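PDB 3ZZ1: beta-d-glucoside glucohydrolase from Hypocrea jecorina, which probably hydrolyses terminal, non-reducing beta-D-glucosyl residues with release of beta-D-glucose, a step in cellulose degradation. Local coordinates for residues A[95-98]-A[99-103]; A[644-647]-A[648-652]. All blocks are in the same frame, centred on the assembly; numbering follows the deposited sequence. Where two conformers were deposited one is given.

Interaction 1. Residues A[95-98]-A[99-103]; sequences QFIG and EEVKA
Gln95 and Glu99, one helical turn apart, send their side chains out side by side and in the same direction, with the amide and carboxylate planes turned 36° apart. Glu99 has CG beside its own backbone N (chi1 -79°), which leans the chain back toward the preceding turn: its CG rests 3.4 Å from Gln95 O, and its OE2 comes within 3.7 Å of Gln95 CG. Beyond Gln95, the Glu99 carboxylate is also engaged outside the turn: OE1 is hydrogen-bonded to NE2 of His319. Glu100 serves the same imidazole from another position, its OE2 bonding ND1 of His319 as well as the hydroxyl of Thr73. A histidine held at both nitrogens by glutamates is likely to be biased toward its protonated form, and the ring of Phe96 packs against that of His319. Replacing Glu99 with an alanine would probably leave His319 NE2 without its acidic mate and Gln95 without the chain it lies along. On another side of the helix, the buried branched residues Ile97 and Val101 cross obliquely, touching through their CG2 methyls at 4.0 Å. Beneath these side chains the backbone bonds run from each N-H to the carbonyl four residues earlier, from Glu99 N to Gln95 O at 2.8 Å through to Lys102 N and Gly98 O, where the N-H...O angle is 175°, almost straight. This is regular alpha-helical i to i+4 packing, on the crossover helix 87-103 of a beta-alpha-beta unit whose parallel strands 58-60 and 108-109 belong to the TIM-barrel-like N-terminal domain of family 3 glycosidases.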
loop_
_atom_site.group_PDB
_atom_site.type_symbol
_atom_site.label_atom_id
_atom_site.label_comp_id
_atom_site.label_asym_id
_atom_site.label_seq_id
_atom_site.Cartn_x
_atom_site.Cartn_y
_atom_site.Cartn_z
ATOM N N GLN A 95 -10.224 -9.930 -0.221
ATOM C CA GLN A 95 -11.010 -11.166 -0.276
ATOM C C GLN A 95 -10.524 -12.107 -1.378
ATOM O O GLN A 95 -10.359 -13.313 -1.158
ATOM C CB GLN A 95 -12.502 -10.857 -0.475
ATOM C CG GLN A 95 -13.399 -12.110 -0.546
ATOM C CD GLN A 95 -14.814 -11.811 -1.023
ATOM O OE1 GLN A 95 -15.298 -12.413 -1.986
ATOM N NE2 GLN A 95 -15.479 -10.873 -0.357
ATOM N N PHE A 96 -10.291 -11.540 -2.554
ATOM C CA PHE A 96 -9.873 -12.308 -3.720
ATOM C C PHE A 96 -8.465 -12.878 -3.517
ATOM O O PHE A 96 -8.217 -14.041 -3.835
ATOM C CB PHE A 96 -9.968 -11.446 -4.986
ATOM C CG PHE A 96 -11.379 -11.254 -5.507
ATOM C CD1 PHE A 96 -12.493 -11.636 -4.756
ATOM C CD2 PHE A 96 -11.589 -10.670 -6.751
ATOM C CE1 PHE A 96 -13.792 -11.453 -5.245
ATOM C CE2 PHE A 96 -12.884 -10.482 -7.254
ATOM C CZ PHE A 96 -13.987 -10.879 -6.500
ATOM N N ILE A 97 -7.561 -12.065 -2.967
ATOM C CA ILE A 97 -6.224 -12.530 -2.568
ATOM C C ILE A 97 -6.340 -13.663 -1.548
ATOM O O ILE A 97 -5.685 -14.694 -1.682
ATOM C CB ILE A 97 -5.335 -11.376 -2.010
ATOM C CG1 ILE A 97 -4.844 -10.484 -3.156
ATOM C CG2 ILE A 97 -4.134 -11.924 -1.228
ATOM C CD1 ILE A 97 -4.274 -9.150 -2.727
ATOM N N GLY A 98 -7.188 -13.462 -0.540
ATOM C CA GLY A 98 -7.458 -14.483 0.472
ATOM C C GLY A 98 -7.904 -15.798 -0.140
ATOM O O GLY A 98 -7.385 -16.863 0.213
ATOM N N GLU A 99 -8.860 -15.718 -1.067
ATOM C CA GLU A 99 -9.389 -16.902 -1.758
ATOM C C GLU A 99 -8.301 -17.705 -2.467
ATOM O O GLU A 99 -8.259 -18.934 -2.356
ATOM C CB GLU A 99 -10.490 -16.511 -2.747
ATOM C CG GLU A 99 -11.836 -16.253 -2.085
ATOM C CD GLU A 99 -12.888 -15.716 -3.041
ATOM O OE1 GLU A 99 -12.733 -15.874 -4.270
ATOM O OE2 GLU A 99 -13.883 -15.139 -2.558
ATOM N N GLU A 100 -7.421 -17.000 -3.175
ATOM C CA GLU A 100 -6.338 -17.636 -3.931
ATOM C C GLU A 100 -5.275 -18.238 -3.020
ATOM O O GLU A 100 -4.753 -19.316 -3.301
ATOM C CB GLU A 100 -5.710 -16.649 -4.919
ATOM C CG GLU A 100 -6.722 -16.096 -5.911
ATOM C CD GLU A 100 -6.126 -15.663 -7.236
ATOM O OE1 GLU A 100 -4.891 -15.701 -7.388
ATOM O OE2 GLU A 100 -6.913 -15.281 -8.135
ATOM N N VAL A 101 -4.970 -17.539 -1.929
ATOM C CA VAL A 101 -3.992 -18.006 -0.944
ATOM C C VAL A 101 -4.443 -19.315 -0.288
ATOM O O VAL A 101 -3.672 -20.281 -0.246
ATOM C CB VAL A 101 -3.685 -16.919 0.118
ATOM C CG1 VAL A 101 -2.761 -17.453 1.194
ATOM C CG2 VAL A 101 -3.062 -15.690 -0.546
ATOM N N LYS A 102 -5.687 -19.351 0.196
ATOM C CA LYS A 102 -6.249 -20.556 0.808
ATOM C C LYS A 102 -6.332 -21.685 -0.214
ATOM O O LYS A 102 -5.953 -22.826 0.074
ATOM C CB LYS A 102 -7.631 -20.265 1.405
ATOM C CG LYS A 102 -8.246 -21.426 2.179
ATOM C CD LYS A 102 -9.344 -20.937 3.108
ATOM C CE LYS A 102 -10.090 -22.097 3.748
ATOM N NZ LYS A 102 -11.048 -22.731 2.802
ATOM N N ALA A 103 -6.819 -21.354 -1.412
ATOM C CA ALA A 103 -6.960 -22.336 -2.481
ATOM C C ALA A 103 -5.616 -22.957 -2.865
ATOM O O ALA A 103 -5.570 -24.080 -3.376
ATOM C CB ALA A 103 -7.644 -21.718 -3.693
#

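Interaction 2. Residues A[644-647]-A[648-652]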
loop_
_atom_site.group_PDB
_atom_site.type_symbol
_atom_site.label_atom_id
_atom_site.label_comp_id
_atom_site.label_asym_id
_atom_site.label_seq_id
_atom_site.Cartn_x
_atom_site.Cartn_y
_atom_site.Cartn_z
ATOM N N PRO A 644 -0.619 21.138 20.051
ATOM C CA PRO A 644 0.787 21.088 19.622
ATOM C C PRO A 644 0.903 21.116 18.103
ATOM O O PRO A 644 -0.006 20.651 17.413
ATOM C CB PRO A 644 1.269 19.739 20.169
ATOM C CG PRO A 644 0.402 19.497 21.352
ATOM C CD PRO A 644 -0.950 20.004 20.933
ATOM N N ARG A 645 2.006 21.665 17.597
ATOM C CA ARG A 645 2.194 21.849 16.159
ATOM C C ARG A 645 1.786 20.609 15.366
ATOM O O ARG A 645 2.332 19.518 15.561
ATOM C CB ARG A 645 3.634 22.252 15.835
ATOM C CG ARG A 645 3.819 22.747 14.405
ATOM C CD ARG A 645 5.181 23.375 14.199
ATOM N NE ARG A 645 5.392 23.749 12.802
ATOM C CZ ARG A 645 6.252 23.158 11.979
ATOM N NH1 ARG A 645 7.014 22.153 12.397
ATOM N NH2 ARG A 645 6.357 23.581 10.729
ATOM N N THR A 646 0.800 20.807 14.492
ATOM C CA THR A 646 0.239 19.747 13.657
ATOM C C THR A 646 0.183 20.253 12.209
ATOM O O THR A 646 0.040 21.459 11.986
ATOM C CB THR A 646 -1.181 19.353 14.152
ATOM O OG1 THR A 646 -1.200 19.315 15.585
ATOM C CG2 THR A 646 -1.597 17.985 13.635
ATOM N N PRO A 647 0.313 19.345 11.211
ATOM C CA PRO A 647 0.155 19.838 9.835
ATOM C C PRO A 647 -1.172 20.581 9.626
ATOM O O PRO A 647 -2.184 20.183 10.205
ATOM C CB PRO A 647 0.173 18.555 9.007
ATOM C CG PRO A 647 1.082 17.656 9.756
ATOM C CD PRO A 647 0.896 17.986 11.228
ATOM N N PRO A 648 -1.169 21.652 8.802
ATOM C CA PRO A 648 -2.360 22.497 8.653
ATOM C C PRO A 648 -3.607 21.705 8.249
ATOM O O PRO A 648 -4.691 21.988 8.752
ATOM C CB PRO A 648 -1.967 23.500 7.557
ATOM C CG PRO A 648 -0.735 22.957 6.929
ATOM C CD PRO A 648 -0.054 22.118 7.958
ATOM N N LYS A 649 -3.436 20.717 7.370
ATOM C CA LYS A 649 -4.527 19.844 6.942
ATOM C C LYS A 649 -4.150 18.373 7.086
ATOM O O LYS A 649 -3.007 17.982 6.812
ATOM C CB LYS A 649 -4.900 20.116 5.482
ATOM C CG LYS A 649 -5.758 21.340 5.262
ATOM C CD LYS A 649 -6.019 21.541 3.779
ATOM C CE LYS A 649 -6.355 22.993 3.474
ATOM N NZ LYS A 649 -6.400 23.235 1.998
ATOM N N GLN A 650 -5.126 17.565 7.502
ATOM C CA GLN A 650 -4.957 16.116 7.613
ATOM C C GLN A 650 -6.186 15.396 7.064
ATOM O O GLN A 650 -7.312 15.701 7.457
ATOM C CB GLN A 650 -4.732 15.705 9.072
ATOM C CG GLN A 650 -3.383 16.095 9.658
ATOM C CD GLN A 650 -3.135 15.436 11.001
ATOM O OE1 GLN A 650 -2.426 14.433 11.091
ATOM N NE2 GLN A 650 -3.734 15.982 12.047
ATOM N N LEU A 651 -5.969 14.449 6.149
ATOM C CA LEU A 651 -7.068 13.639 5.617
ATOM C C LEU A 651 -7.678 12.831 6.758
ATOM O O LEU A 651 -6.950 12.153 7.490
ATOM C CB LEU A 651 -6.585 12.702 4.504
ATOM C CG LEU A 651 -7.664 11.883 3.777
ATOM C CD1 LEU A 651 -8.488 12.745 2.814
ATOM C CD2 LEU A 651 -7.047 10.702 3.043
ATOM N N ARG A 652 -8.997 12.943 6.926
ATOM C CA ARG A 652 -9.719 12.219 7.982
ATOM C C ARG A 652 -11.027 11.623 7.463
ATOM O O ARG A 652 -11.896 11.216 8.245
ATOM C CB ARG A 652 -9.983 13.116 9.203
ATOM C CG ARG A 652 -8.733 13.567 9.971
ATOM C CD ARG A 652 -7.975 12.384 10.564
ATOM N NE ARG A 652 -7.063 12.772 11.646
ATOM C CZ ARG A 652 -5.742 12.615 11.620
ATOM N NH1 ARG A 652 -5.144 12.072 10.561
ATOM N NH2 ARG A 652 -5.016 12.996 12.666
HETATM O O HOH W 1 -4.456 18.775 11.337
#
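The methyl CG2 of Thr646 sits over one face of the Gln650 amide, at its NE2 end (3.3 Å in one of the two deposited conformers of Thr646), the two side chains crossing at about a right angle. One face of the Arg652 guanidinium carries CB of Gln650, 3.9 Å above the plane and offset toward the rim. Gln650 can reach back across the bend because CG stands beside its backbone N (chi1 -71°) and the chain is extended beyond it. Between the arms of the bend an ordered water accepts from Gln650 NE2 at 3.0 Å and can donate to Pro647 O at 2.9 Å. Pro647 and Pro648 suit the turn into strand 650-659: their rings restrict the backbone, and CB of Pro647 packs 3.7 Å from CD of Pro648. In this conformer Thr646 OG1 donates to Pro644 O at 2.6 Å and is also bonded by Arg179, which ties this proline-rich loop to helix 178-194. Neither proline nitrogen can donate, and Lys649 N meets Pro647 O at a poor angle, so the polar link between the arms runs through water, whereas direct backbone pairing resumes at Gln650, which bonds Ile637 of the neighbouring strand.

The two contacts come in series along the chain, interaction 1 in the family 3 N-terminal domain and interaction 2 more than 500 residues later in the fibronectin type III-like domain. They lie on opposite sides of the chain's centre, with their own centres 37 Å apart and nearest atoms about 21 Å apart, so they do not touch. One belongs to helix 87-103, the other to the loop entering strand 650-659, at the border of an antiparallel sheet. Side chains of residues 644-652 pack on helices 134-150 and 178-194, which fall in the same family 3 N-terminal range as interaction 1, so interaction 2 lies where the fibronectin type III-like domain meets that domain.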